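Local coordinates for protein erythromycin C-12 hydroxylase (Saccharopolyspora erythraea, PDB 2JJN) that hydroxylates erythromycin D at C-12 to give erythromycin C, using a heme b cofactor, molecular oxygen and NADPH, at residues V53-D58 against N320-A325; T28-W33 against N313-S318; R255-H260 against D330-S335; D175-P180 against D309-T314. The protein carries 2 engineered substitutions. All coordinates share one frame; numbering follows the deposited sequence.

Interaction 1: residues V53-D58 against N320-A325; sequences VFRHAD and NRDSDA. With SO4 (sulfate ion), chain E; SO4 (sulfate ion), chain G.
His-56 meets Asp-322 through its backbone and Ala-325 through its ring. Its backbone N donates to Asp-322 OD1 at 2.8 Å, almost straight at 176°. OD1 accepts with its anti lone pair, the one away from OD2. His-56 CB lies 3.5 Å from the same OD1 and also touches Ala-325 CB. CG stands anti to the backbone N (chi1 -178°), which carries the imidazole past the carboxylate to the methyl group. Ala-325 CB rests over one ring face as a CH-pi contact, offset toward the rim and 3.3 Å from His-56 CG. At the tip, NE2 donates in the ring plane to O2 of one sulfate (chain G) at 2.7 Å. A second sulfate (chain E) is gripped edge-on by NH1 and NH2 of Arg-55, at the end of an extended chain. Both ions probably come from the crystallisation liquor. A water joins Ala-57 N to Asp-322 OD1. Asp-322 OD2 accepts from Asp-324 N at 2.9 Å, closing an Asx turn. Arg-55 is the N-cap of helix 56-64, so the Asp-322 carboxylate lies at that helix start. Its negative charge is probably stabilised there by the first N-H groups of the helix.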
loop_
_atom_site.group_PDB
_atom_site.type_symbol
_atom_site.label_atom_id
_atom_site.label_comp_id
_atom_site.label_asym_id
_atom_site.label_seq_id
_atom_site.Cartn_x
_atom_site.Cartn_y
_atom_site.Cartn_z
ATOM N N VAL A 53 1.409 -18.113 5.036
ATOM C CA VAL A 53 2.322 -18.710 4.063
ATOM C C VAL A 53 3.562 -17.812 3.999
ATOM O O VAL A 53 3.446 -16.602 3.766
ATOM C CB VAL A 53 1.627 -18.817 2.709
ATOM C CG1 VAL A 53 2.622 -19.276 1.653
ATOM C CG2 VAL A 53 0.490 -19.855 2.862
ATOM N N PHE A 54 4.744 -18.410 4.229
ATOM C CA PHE A 54 5.968 -17.621 4.445
ATOM C C PHE A 54 7.033 -17.638 3.345
ATOM O O PHE A 54 7.826 -16.706 3.237
ATOM C CB PHE A 54 6.647 -18.037 5.767
ATOM C CG PHE A 54 5.749 -17.838 6.969
ATOM C CD1 PHE A 54 5.237 -18.930 7.659
ATOM C CD2 PHE A 54 5.337 -16.574 7.312
ATOM C CE1 PHE A 54 4.411 -18.745 8.768
ATOM C CE2 PHE A 54 4.487 -16.359 8.431
ATOM C CZ PHE A 54 4.017 -17.471 9.160
ATOM N N ARG A 55 7.082 -18.691 2.555
ATOM C CA ARG A 55 8.165 -18.780 1.562
ATOM C C ARG A 55 7.791 -18.122 0.246
ATOM O O ARG A 55 6.629 -18.176 -0.166
ATOM C CB ARG A 55 8.492 -20.254 1.293
ATOM C CG ARG A 55 9.215 -20.906 2.457
ATOM C CD ARG A 55 9.550 -22.350 2.125
ATOM N NE ARG A 55 10.164 -23.005 3.267
ATOM C CZ ARG A 55 10.177 -24.326 3.400
ATOM N NH1 ARG A 55 9.589 -25.092 2.455
ATOM N NH2 ARG A 55 10.775 -24.881 4.467
ATOM N N HIS A 56 8.788 -17.555 -0.440
ATOM C CA HIS A 56 8.514 -16.795 -1.641
ATOM C C HIS A 56 7.743 -17.612 -2.691
ATOM O O HIS A 56 6.730 -17.168 -3.242
ATOM C CB HIS A 56 9.854 -16.343 -2.233
ATOM C CG HIS A 56 9.718 -15.500 -3.457
ATOM N ND1 HIS A 56 9.720 -16.048 -4.729
ATOM C CD2 HIS A 56 9.657 -14.154 -3.619
ATOM C CE1 HIS A 56 9.623 -15.074 -5.619
ATOM N NE2 HIS A 56 9.579 -13.921 -4.983
ATOM N N ALA A 57 8.211 -18.830 -2.992
ATOM C CA ALA A 57 7.537 -19.580 -4.025
ATOM C C ALA A 57 6.086 -19.881 -3.656
ATOM O O ALA A 57 5.230 -19.950 -4.525
ATOM C CB ALA A 57 8.279 -20.895 -4.282
ATOM N N ASP A 58 5.845 -20.146 -2.375
ATOM C CA ASP A 58 4.486 -20.505 -1.921
ATOM C C ASP A 58 3.567 -19.281 -1.904
ATOM O O ASP A 58 2.374 -19.404 -2.232
ATOM C CB ASP A 58 4.560 -21.124 -0.527
ATOM C CG ASP A 58 5.333 -22.476 -0.524
ATOM O OD1 ASP A 58 5.328 -23.129 -1.616
ATOM O OD2 ASP A 58 5.972 -22.778 0.512
ATOM N N ASN A 320 9.894 -11.498 0.511
ATOM C CA ASN A 320 10.914 -10.542 0.048
ATOM C C ASN A 320 12.259 -10.712 0.773
ATOM O O ASN A 320 13.260 -10.206 0.311
ATOM C CB ASN A 320 10.414 -9.126 0.275
ATOM C CG ASN A 320 9.325 -8.679 -0.720
ATOM O OD1 ASN A 320 8.911 -9.411 -1.618
ATOM N ND2 ASN A 320 8.846 -7.431 -0.505
ATOM N N ARG A 321 12.255 -11.345 1.950
ATOM C CA ARG A 321 13.526 -11.567 2.712
ATOM C C ARG A 321 13.972 -13.041 2.597
ATOM O O ARG A 321 14.835 -13.503 3.363
ATOM C CB ARG A 321 13.285 -11.192 4.176
ATOM C CG ARG A 321 12.898 -9.718 4.371
ATOM C CD ARG A 321 13.935 -8.726 3.843
ATOM N NE ARG A 321 13.676 -7.410 4.390
ATOM C CZ ARG A 321 14.318 -6.866 5.432
ATOM N NH1 ARG A 321 15.342 -7.497 5.993
ATOM N NH2 ARG A 321 13.965 -5.672 5.896
ATOM N N ASP A 322 13.353 -13.757 1.655
ATOM C CA ASP A 322 13.648 -15.225 1.449
ATOM C C ASP A 322 14.897 -15.432 0.587
ATOM O O ASP A 322 14.909 -15.043 -0.562
ATOM C CB ASP A 322 12.424 -15.842 0.777
ATOM C CG ASP A 322 12.467 -17.335 0.700
ATOM O OD1 ASP A 322 11.410 -17.955 0.445
ATOM O OD2 ASP A 322 13.581 -17.902 0.812
ATOM N N SER A 323 15.946 -16.023 1.185
ATOM C CA SER A 323 17.180 -16.167 0.453
ATOM C C SER A 323 17.035 -17.099 -0.759
ATOM O O SER A 323 17.899 -17.106 -1.687
ATOM C CB SER A 323 18.272 -16.671 1.386
ATOM O OG SER A 323 18.037 -18.019 1.746
ATOM N N ASP A 324 15.968 -17.901 -0.779
ATOM C CA ASP A 324 15.685 -18.670 -1.993
ATOM C C ASP A 324 15.321 -17.815 -3.204
ATOM O O ASP A 324 15.440 -18.249 -4.361
ATOM C CB ASP A 324 14.609 -19.727 -1.721
ATOM C CG ASP A 324 15.106 -20.863 -0.823
ATOM O OD1 ASP A 324 16.355 -21.071 -0.706
ATOM O OD2 ASP A 324 14.249 -21.589 -0.264
ATOM N N ALA A 325 14.868 -16.583 -2.955
ATOM C CA ALA A 325 14.376 -15.706 -3.997
ATOM C C ALA A 325 15.303 -14.526 -4.252
ATOM O O ALA A 325 15.274 -13.916 -5.341
ATOM C CB ALA A 325 12.981 -15.192 -3.588
HETATM S S SO4 E . 10.085 -28.676 3.842
HETATM O O1 SO4 E . 10.860 -27.680 4.588
HETATM O O2 SO4 E . 9.272 -29.445 4.781
HETATM O O3 SO4 E . 10.990 -29.561 3.110
HETATM O O4 SO4 E . 9.144 -28.036 2.919
HETATM S S SO4 G . 10.170 -10.525 -6.715
HETATM O O1 SO4 G . 9.822 -9.319 -5.907
HETATM O O2 SO4 G . 9.333 -11.669 -6.358
HETATM O O3 SO4 G . 11.564 -10.962 -6.603
HETATM O O4 SO4 G . 9.869 -10.334 -8.127
HETATM O O HOH W 1 10.609 -20.005 -1.947
#

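Interaction 2: residues T28-W33 against N313-S318; sequences TALLDW and NTWVLS
Trp-315 presents CZ3 of its indole to Leu-30 CD2 at 4.3 Å, and the methyl approaches the ring obliquely. The rings of Phe-54 and His-52 also meet this indole, each with its plane inclined by about 35°, and NE1 is hydrogen-bonded to His-52 ND1. Beyond the ring the contact is leucine on leucine. Leu-30 CD2 meets Leu-317 CD2 at 3.9 Å, while its chain runs at a slant to that of Leu-317. Leu-31 crosses Leu-317 at about a right angle. Its CD2 touches CG and both methyls of Leu-317, with CD1 at 3.9 Å. A chi1 of 173° swings the Leu-317 side chain out beside its own carbonyl carbon, and its CD2 methyl touches CD2 of both Leu-30 and Leu-31. Leu-34, one turn further along helix 27-40, also touches Trp-315 and Leu-317. Trp-315 is the centre of an inverse gamma turn and the N-cap of helix 316-320. The contact therefore seats helix 27-40 on the point where strand 311-315 turns into a short helix. This is the packing of the N-terminal A helix on the main beta sheet of the cytochrome P450 fold.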
loop_
_atom_site.group_PDB
_atom_site.type_symbol
_atom_site.label_atom_id
_atom_site.label_comp_id
_atom_site.label_asym_id
_atom_site.label_seq_id
_atom_site.Cartn_x
_atom_site.Cartn_y
_atom_site.Cartn_z
ATOM N N THR A 28 12.484 -6.027 13.930
ATOM C CA THR A 28 13.551 -7.014 14.028
ATOM C C THR A 28 13.024 -8.358 14.542
ATOM O O THR A 28 13.387 -9.431 13.985
ATOM C CB THR A 28 14.668 -6.507 14.945
ATOM O OG1 THR A 28 15.183 -5.319 14.324
ATOM C CG2 THR A 28 15.816 -7.588 15.087
ATOM N N ALA A 29 12.173 -8.295 15.574
ATOM C CA ALA A 29 11.606 -9.522 16.152
ATOM C C ALA A 29 10.713 -10.219 15.136
ATOM O O ALA A 29 10.720 -11.457 15.046
ATOM C CB ALA A 29 10.817 -9.217 17.437
ATOM N N LEU A 30 9.952 -9.433 14.380
ATOM C CA LEU A 30 9.068 -9.996 13.358
ATOM C C LEU A 30 9.908 -10.669 12.287
ATOM O O LEU A 30 9.611 -11.784 11.920
ATOM C CB LEU A 30 8.195 -8.901 12.751
ATOM C CG LEU A 30 7.292 -9.385 11.602
ATOM C CD1 LEU A 30 6.367 -10.483 12.120
ATOM C CD2 LEU A 30 6.479 -8.189 11.082
ATOM N N LEU A 31 10.929 -9.983 11.768
ATOM C CA LEU A 31 11.766 -10.576 10.730
ATOM C C LEU A 31 12.427 -11.860 11.183
ATOM O O LEU A 31 12.489 -12.835 10.429
ATOM C CB LEU A 31 12.817 -9.555 10.239
ATOM C CG LEU A 31 12.183 -8.381 9.488
ATOM C CD1 LEU A 31 13.215 -7.306 9.283
ATOM C CD2 LEU A 31 11.561 -8.794 8.152
ATOM N N ASP A 32 12.922 -11.871 12.425
ATOM C CA ASP A 32 13.628 -13.056 12.930
ATOM C C ASP A 32 12.635 -14.230 12.976
ATOM O O ASP A 32 12.960 -15.357 12.575
ATOM C CB ASP A 32 14.185 -12.741 14.327
ATOM C CG ASP A 32 15.466 -11.896 14.270
ATOM O OD1 ASP A 32 16.047 -11.746 13.170
ATOM O OD2 ASP A 32 15.899 -11.420 15.344
ATOM N N TRP A 33 11.420 -13.956 13.447
ATOM C CA TRP A 33 10.380 -14.983 13.518
ATOM C C TRP A 33 10.009 -15.509 12.139
ATOM O O TRP A 33 9.889 -16.722 11.933
ATOM C CB TRP A 33 9.174 -14.448 14.271
ATOM C CG TRP A 33 8.060 -15.428 14.496
ATOM C CD1 TRP A 33 7.956 -16.324 15.540
ATOM C CD2 TRP A 33 6.877 -15.570 13.710
ATOM N NE1 TRP A 33 6.769 -17.016 15.443
ATOM C CE2 TRP A 33 6.099 -16.596 14.322
ATOM C CE3 TRP A 33 6.396 -14.958 12.547
ATOM C CZ2 TRP A 33 4.858 -17.013 13.808
ATOM C CZ3 TRP A 33 5.139 -15.403 12.010
ATOM C CH2 TRP A 33 4.387 -16.398 12.676
ATOM N N ASN A 313 -3.118 -15.986 4.819
ATOM C CA ASN A 313 -2.363 -14.702 4.817
ATOM C C ASN A 313 -1.063 -15.008 4.082
ATOM O O ASN A 313 -0.313 -15.897 4.513
ATOM C CB ASN A 313 -2.049 -14.409 6.313
ATOM C CG ASN A 313 -3.101 -13.600 6.995
ATOM O OD1 ASN A 313 -3.622 -14.014 8.020
ATOM N ND2 ASN A 313 -3.403 -12.425 6.461
ATOM N N THR A 314 -0.797 -14.307 2.993
ATOM C CA THR A 314 0.483 -14.476 2.264
ATOM C C THR A 314 1.442 -13.386 2.680
ATOM O O THR A 314 1.137 -12.221 2.476
ATOM C CB THR A 314 0.337 -14.372 0.739
ATOM O OG1 THR A 314 -0.291 -13.145 0.361
ATOM C CG2 THR A 314 -0.484 -15.542 0.145
ATOM N N TRP A 315 2.564 -13.765 3.271
ATOM C CA TRP A 315 3.503 -12.812 3.865
ATOM C C TRP A 315 4.516 -12.349 2.827
ATOM O O TRP A 315 5.608 -12.914 2.648
ATOM C CB TRP A 315 4.179 -13.439 5.075
ATOM C CG TRP A 315 3.339 -13.404 6.310
ATOM C CD1 TRP A 315 2.435 -14.322 6.680
ATOM C CD2 TRP A 315 3.355 -12.385 7.315
ATOM N NE1 TRP A 315 1.855 -13.952 7.920
ATOM C CE2 TRP A 315 2.412 -12.758 8.313
ATOM C CE3 TRP A 315 4.046 -11.164 7.443
ATOM C CZ2 TRP A 315 2.159 -11.967 9.446
ATOM C CZ3 TRP A 315 3.815 -10.388 8.576
ATOM C CH2 TRP A 315 2.879 -10.788 9.560
ATOM N N VAL A 316 4.128 -11.290 2.107
ATOM C CA VAL A 316 5.052 -10.688 1.133
ATOM C C VAL A 316 6.371 -10.251 1.819
ATOM O O VAL A 316 7.451 -10.357 1.246
ATOM C CB VAL A 316 4.354 -9.555 0.364
ATOM C CG1 VAL A 316 5.358 -8.585 -0.247
ATOM C CG2 VAL A 316 3.487 -10.212 -0.748
ATOM N N LEU A 317 6.287 -9.753 3.050
ATOM C CA LEU A 317 7.502 -9.352 3.770
ATOM C C LEU A 317 8.439 -10.528 3.915
ATOM O O LEU A 317 9.654 -10.366 3.718
ATOM C CB LEU A 317 7.126 -8.816 5.140
ATOM C CG LEU A 317 8.323 -8.511 6.047
ATOM C CD1 LEU A 317 9.237 -7.411 5.400
ATOM C CD2 LEU A 317 7.816 -8.053 7.408
ATOM N N SER A 318 7.903 -11.702 4.270
ATOM C CA SER A 318 8.776 -12.872 4.409
ATOM C C SER A 318 9.322 -13.316 3.047
ATOM O O SER A 318 10.518 -13.632 2.909
ATOM C CB SER A 318 7.935 -13.970 5.033
ATOM O OG SER A 318 8.709 -15.170 5.235
#

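Interaction 3: residues R255-H260 against D330-S335; sequences RTLDEH and DRFDPS
Phe-332 is the phenylalanine of the P-x-R-F (PERF) motif of cytochromes P450, and it packs here on Thr-256, Leu-257 and His-260 at the C-terminal end of helix 228-259. Thr-256 CG2 sits over one face of the phenyl ring, 3.6 Å from its centroid and 15° off the ring normal, a CH-pi contact. The opposite face is met by CD of Pro-334, near the rim. Leu-257 CD2 comes obliquely to Phe-332 CE2 at 4.4 Å. His-260 lies alongside, with its chain sliding past that of Phe-332 in the opposite direction. The two ring planes are 30° apart, and with centroids 5.4 Å apart the near-parallel rings are slid well past one another. Phe-332 CB lies over the imidazole face, 3.8 Å from His-260 NE2, a CH-pi contact. The Phe-332 chi1 of 177° turns the ring to the helix. The residue after the motif, Asp-333, donates its N to OE2 of Glu-280, the ExxR glutamate on helix 274-284, and Phe-332 itself touches Glu-280 and Val-281. Thr-256 OG1 turns from the ring and is hydrogen-bonded to Asn-252 O and Arg-285 NH1. After Phe-332 the chain makes an Asx turn. Asp-333 OD1 takes both Ser-335 N, at 3.0 Å, and Ser-335 OG, at 2.6 Å, from the same face of the carboxylate plane.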
loop_
_atom_site.group_PDB
_atom_site.type_symbol
_atom_site.label_atom_id
_atom_site.label_comp_id
_atom_site.label_asym_id
_atom_site.label_seq_id
_atom_site.Cartn_x
_atom_site.Cartn_y
_atom_site.Cartn_z
ATOM N N ARG A 255 13.550 6.378 6.302
ATOM C CA ARG A 255 14.120 5.546 7.376
ATOM C C ARG A 255 15.247 4.625 6.894
ATOM O O ARG A 255 16.307 4.494 7.555
ATOM C CB ARG A 255 13.028 4.682 8.020
ATOM C CG ARG A 255 12.164 5.330 9.007
ATOM C CD ARG A 255 11.719 4.164 9.982
ATOM N NE ARG A 255 10.755 3.322 9.276
ATOM C CZ ARG A 255 10.481 2.034 9.519
ATOM N NH1 ARG A 255 11.183 1.300 10.398
ATOM N NH2 ARG A 255 9.496 1.467 8.811
ATOM N N THR A 256 15.031 4.053 5.701
ATOM C CA THR A 256 16.023 3.093 5.182
ATOM C C THR A 256 17.305 3.806 4.715
ATOM O O THR A 256 18.427 3.343 4.985
ATOM C CB THR A 256 15.413 2.258 4.102
ATOM O OG1 THR A 256 14.216 1.628 4.595
ATOM C CG2 THR A 256 16.377 1.146 3.694
ATOM N N LEU A 257 17.135 4.929 4.010
ATOM C CA LEU A 257 18.306 5.715 3.659
ATOM C C LEU A 257 19.050 6.223 4.885
ATOM O O LEU A 257 20.285 6.295 4.854
ATOM C CB LEU A 257 17.920 6.886 2.754
ATOM C CG LEU A 257 17.368 6.498 1.410
ATOM C CD1 LEU A 257 16.867 7.764 0.637
ATOM C CD2 LEU A 257 18.495 5.815 0.587
ATOM N N ASP A 258 18.328 6.558 5.967
ATOM C CA ASP A 258 19.014 7.050 7.160
ATOM C C ASP A 258 19.894 5.917 7.751
ATOM O O ASP A 258 20.898 6.201 8.415
ATOM C CB ASP A 258 17.921 7.456 8.150
ATOM C CG ASP A 258 18.448 8.228 9.375
ATOM O OD1 ASP A 258 19.472 8.947 9.244
ATOM O OD2 ASP A 258 17.782 8.096 10.426
ATOM N N GLU A 259 19.520 4.661 7.502
ATOM C CA GLU A 259 20.298 3.491 7.957
ATOM C C GLU A 259 21.465 3.211 7.038
ATOM O O GLU A 259 22.435 2.559 7.440
ATOM C CB GLU A 259 19.398 2.247 8.058
ATOM C CG GLU A 259 18.362 2.374 9.188
ATOM C CD GLU A 259 17.280 1.297 9.084
ATOM O OE1 GLU A 259 17.281 0.571 8.093
ATOM O OE2 GLU A 259 16.417 1.227 9.976
ATOM N N HIS A 260 21.400 3.708 5.796
ATOM C CA HIS A 260 22.471 3.488 4.801
ATOM C C HIS A 260 22.748 4.807 4.128
ATOM O O HIS A 260 22.490 4.972 2.930
ATOM C CB HIS A 260 22.010 2.454 3.781
ATOM C CG HIS A 260 21.770 1.143 4.416
ATOM N ND1 HIS A 260 22.804 0.273 4.695
ATOM C CD2 HIS A 260 20.647 0.596 4.934
ATOM C CE1 HIS A 260 22.303 -0.796 5.292
ATOM N NE2 HIS A 260 21.006 -0.621 5.463
ATOM N N ASP A 330 18.746 -9.728 3.306
ATOM C CA ASP A 330 18.640 -8.698 4.318
ATOM C C ASP A 330 19.578 -7.503 4.088
ATOM O O ASP A 330 19.630 -6.592 4.916
ATOM C CB ASP A 330 18.791 -9.316 5.714
ATOM C CG ASP A 330 17.721 -10.343 5.965
ATOM O OD1 ASP A 330 16.524 -10.072 5.654
ATOM O OD2 ASP A 330 18.071 -11.471 6.404
ATOM N N ARG A 331 20.312 -7.564 2.982
ATOM C CA ARG A 331 21.151 -6.453 2.545
ATOM C C ARG A 331 20.294 -5.456 1.752
ATOM O O ARG A 331 19.627 -5.823 0.728
ATOM C CB ARG A 331 22.286 -6.980 1.642
ATOM C CG ARG A 331 23.203 -5.891 1.082
ATOM C CD ARG A 331 24.357 -6.422 0.266
ATOM N NE ARG A 331 25.089 -5.289 -0.293
ATOM C CZ ARG A 331 26.214 -5.425 -0.985
ATOM N NH1 ARG A 331 26.738 -6.631 -1.139
ATOM N NH2 ARG A 331 26.836 -4.347 -1.440
ATOM N N PHE A 332 20.305 -4.217 2.202
ATOM C CA PHE A 332 19.697 -3.145 1.422
ATOM C C PHE A 332 20.658 -2.816 0.284
ATOM O O PHE A 332 21.765 -2.273 0.534
ATOM C CB PHE A 332 19.430 -1.902 2.298
ATOM C CG PHE A 332 18.866 -0.750 1.533
ATOM C CD1 PHE A 332 17.573 -0.855 1.007
ATOM C CD2 PHE A 332 19.633 0.392 1.248
ATOM C CE1 PHE A 332 17.068 0.158 0.296
ATOM C CE2 PHE A 332 19.094 1.443 0.494
ATOM C CZ PHE A 332 17.799 1.313 0.028
ATOM N N ASP A 333 20.279 -3.147 -0.953
ATOM C CA ASP A 333 21.185 -2.996 -2.114
ATOM C C ASP A 333 20.405 -2.549 -3.364
ATOM O O ASP A 333 19.890 -3.375 -4.088
ATOM C CB ASP A 333 21.917 -4.301 -2.420
ATOM C CG ASP A 333 22.956 -4.124 -3.525
ATOM O OD1 ASP A 333 23.144 -3.005 -4.029
ATOM O OD2 ASP A 333 23.591 -5.156 -3.861
ATOM N N PRO A 334 20.284 -1.231 -3.566
ATOM C CA PRO A 334 19.586 -0.742 -4.750
ATOM C C PRO A 334 20.187 -1.202 -6.075
ATOM O O PRO A 334 19.512 -1.140 -7.104
ATOM C CB PRO A 334 19.714 0.770 -4.623
ATOM C CG PRO A 334 19.894 1.036 -3.165
ATOM C CD PRO A 334 20.681 -0.148 -2.640
ATOM N N SER A 335 21.420 -1.676 -6.033
ATOM C CA SER A 335 22.040 -2.176 -7.274
ATOM C C SER A 335 21.608 -3.578 -7.693
ATOM O O SER A 335 21.953 -4.027 -8.817
ATOM C CB SER A 335 23.572 -2.084 -7.179
ATOM O OG SER A 335 24.083 -3.209 -6.490
#

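Interaction 4: residues D175-P180 against D309-T314; sequences DDPTDP and DVMVNT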
loop_
_atom_site.group_PDB
_atom_site.type_symbol
_atom_site.label_atom_id
_atom_site.label_comp_id
_atom_site.label_asym_id
_atom_site.label_seq_id
_atom_site.Cartn_x
_atom_site.Cartn_y
_atom_site.Cartn_z
ATOM N N ASP A 175 -6.796 -8.505 14.945
ATOM C CA ASP A 175 -6.175 -9.820 15.269
ATOM C C ASP A 175 -6.713 -11.012 14.470
ATOM O O ASP A 175 -5.937 -11.880 13.986
ATOM C CB ASP A 175 -6.422 -10.165 16.751
ATOM C CG ASP A 175 -6.341 -8.959 17.675
ATOM O OD1 ASP A 175 -5.497 -8.071 17.434
ATOM O OD2 ASP A 175 -7.125 -8.910 18.655
ATOM N N ASP A 176 -8.039 -11.086 14.418
ATOM C CA ASP A 176 -8.790 -12.149 13.745
ATOM C C ASP A 176 -9.599 -11.581 12.611
ATOM O O ASP A 176 -10.684 -11.029 12.837
ATOM C CB ASP A 176 -9.719 -12.911 14.709
ATOM C CG ASP A 176 -10.532 -14.000 14.020
ATOM O OD1 ASP A 176 -10.373 -14.247 12.813
ATOM O OD2 ASP A 176 -11.346 -14.639 14.698
ATOM N N PRO A 177 -9.092 -11.710 11.385
ATOM C CA PRO A 177 -9.702 -11.078 10.243
ATOM C C PRO A 177 -11.024 -11.733 9.843
ATOM O O PRO A 177 -11.691 -11.242 8.939
ATOM C CB PRO A 177 -8.622 -11.199 9.166
ATOM C CG PRO A 177 -7.870 -12.449 9.563
ATOM C CD PRO A 177 -7.853 -12.447 11.034
ATOM N N THR A 178 -11.405 -12.824 10.502
ATOM C CA THR A 178 -12.711 -13.445 10.209
ATOM C C THR A 178 -13.845 -12.951 11.113
ATOM O O THR A 178 -15.001 -13.370 10.944
ATOM C CB THR A 178 -12.653 -14.996 10.325
ATOM O OG1 THR A 178 -12.370 -15.372 11.680
ATOM C CG2 THR A 178 -11.569 -15.551 9.408
ATOM N N ASP A 179 -13.508 -12.116 12.096
ATOM C CA ASP A 179 -14.477 -11.641 13.097
ATOM C C ASP A 179 -15.473 -10.671 12.465
ATOM O O ASP A 179 -15.080 -9.680 11.862
ATOM C CB ASP A 179 -13.730 -10.998 14.279
ATOM C CG ASP A 179 -14.651 -10.300 15.292
ATOM O OD1 ASP A 179 -14.163 -9.403 15.985
ATOM O OD2 ASP A 179 -15.831 -10.635 15.408
ATOM N N PRO A 180 -16.772 -10.968 12.581
ATOM C CA PRO A 180 -17.769 -10.035 12.010
ATOM C C PRO A 180 -17.762 -8.616 12.593
ATOM O O PRO A 180 -18.002 -7.635 11.847
ATOM C CB PRO A 180 -19.100 -10.716 12.326
ATOM C CG PRO A 180 -18.760 -12.177 12.602
ATOM C CD PRO A 180 -17.396 -12.161 13.194
ATOM N N ASP A 309 -12.669 -23.020 2.833
ATOM C CA ASP A 309 -13.365 -21.984 3.594
ATOM C C ASP A 309 -12.597 -21.458 4.796
ATOM O O ASP A 309 -13.196 -21.159 5.838
ATOM C CB ASP A 309 -14.775 -22.488 4.021
ATOM C CG ASP A 309 -15.621 -22.902 2.821
ATOM O OD1 ASP A 309 -15.619 -22.180 1.806
ATOM O OD2 ASP A 309 -16.231 -23.990 2.885
ATOM N N VAL A 310 -11.282 -21.284 4.627
ATOM C CA VAL A 310 -10.490 -20.635 5.654
ATOM C C VAL A 310 -9.654 -19.512 5.028
ATOM O O VAL A 310 -9.430 -19.492 3.810
ATOM C CB VAL A 310 -9.572 -21.637 6.422
ATOM C CG1 VAL A 310 -10.386 -22.750 7.104
ATOM C CG2 VAL A 310 -8.539 -22.243 5.467
ATOM N N MET A 311 -9.264 -18.558 5.881
ATOM C CA MET A 311 -8.465 -17.424 5.422
ATOM C C MET A 311 -6.980 -17.819 5.399
ATOM O O MET A 311 -6.527 -18.553 6.270
ATOM C CB MET A 311 -8.699 -16.239 6.325
ATOM C CG MET A 311 -7.778 -15.083 6.034
ATOM S SD MET A 311 -8.585 -13.493 6.375
ATOM C CE MET A 311 -9.801 -13.500 5.067
ATOM N N VAL A 312 -6.272 -17.334 4.387
ATOM C CA VAL A 312 -4.833 -17.589 4.195
ATOM C C VAL A 312 -4.173 -16.233 4.043
ATOM O O VAL A 312 -4.622 -15.421 3.219
ATOM C CB VAL A 312 -4.608 -18.399 2.898
ATOM C CG1 VAL A 312 -3.107 -18.638 2.707
ATOM C CG2 VAL A 312 -5.393 -19.743 2.971
ATOM N N ASN A 313 -3.118 -15.986 4.819
ATOM C CA ASN A 313 -2.363 -14.702 4.817
ATOM C C ASN A 313 -1.063 -15.008 4.082
ATOM O O ASN A 313 -0.313 -15.897 4.513
ATOM C CB ASN A 313 -2.049 -14.409 6.313
ATOM C CG ASN A 313 -3.101 -13.600 6.995
ATOM O OD1 ASN A 313 -3.622 -14.014 8.020
ATOM N ND2 ASN A 313 -3.403 -12.425 6.461
ATOM N N THR A 314 -0.797 -14.307 2.993
ATOM C CA THR A 314 0.483 -14.476 2.264
ATOM C C THR A 314 1.442 -13.386 2.680
ATOM O O THR A 314 1.137 -12.221 2.476
ATOM C CB THR A 314 0.337 -14.372 0.739
ATOM O OG1 THR A 314 -0.291 -13.145 0.361
ATOM C CG2 THR A 314 -0.484 -15.542 0.145
#
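Pro-177 and Thr-178 form the middle of a type I beta turn from Asp-176 to Asp-179 and face Met-311 at the start of strand 311-315, with Thr-178 CA 7.5 Å from Met-311 CA. In one of two modelled conformers of Met-311, its SD lies against the proline ring, 3.4 Å from Pro-177 CG and 3.6 Å from Pro-177 CB. For the other conformer this contact is doubtful. The Met-311 chain bends at chi2 and chi3 to bring the sulfur there. Thr-178 CG2 adds a looser touch on Met-311 CB at 4.3 Å. Asp-176 also has two conformers. In one, its OD1 accepts from Thr-178 N at 2.9 Å, an Asx turn, and from Thr-178 OG1 at 2.6 Å. Asp-179 follows as N-cap of helix 180-206, its OD2 accepting from Ala-181 N. Met-311 also touches Gln-292, a substrate-binding residue, on the neighbouring strand. The contact joins the sheet beside the substrate site to the loop between helices 165-171 and 180-206, which by position is probably the F-G loop of the P450 fold. The contact is small and apolar. No polar pair fixes the two segments, so shape and apolar contact hold the loop here in this closed form.

Overall arrangement
Interactions 2 and 4 share Asn-313 and Thr-314 of strand 311-315, with centres about 17 Å apart. Interaction 1 is tied to the same strand by Val-53 N to Asn-313 O, 2.9 Å, probably a hydrogen bond. It also touches interaction 2 where Phe-54 O pairs with Ser-318 OG at 2.7 Å, again probably a hydrogen bond. Interaction 3 is far from interaction 4, about 33 Å between centres, but is joined to interaction 1 by a salt bridge from Arg-321 NH1 to Asp-330 OD1, 2.9 Å. The side chain of Met-311 in interaction 4 lies about 10 Å from the heme and that of Leu-317 about 11 Å, while His-56 and Thr-256 are each about 13 Å away.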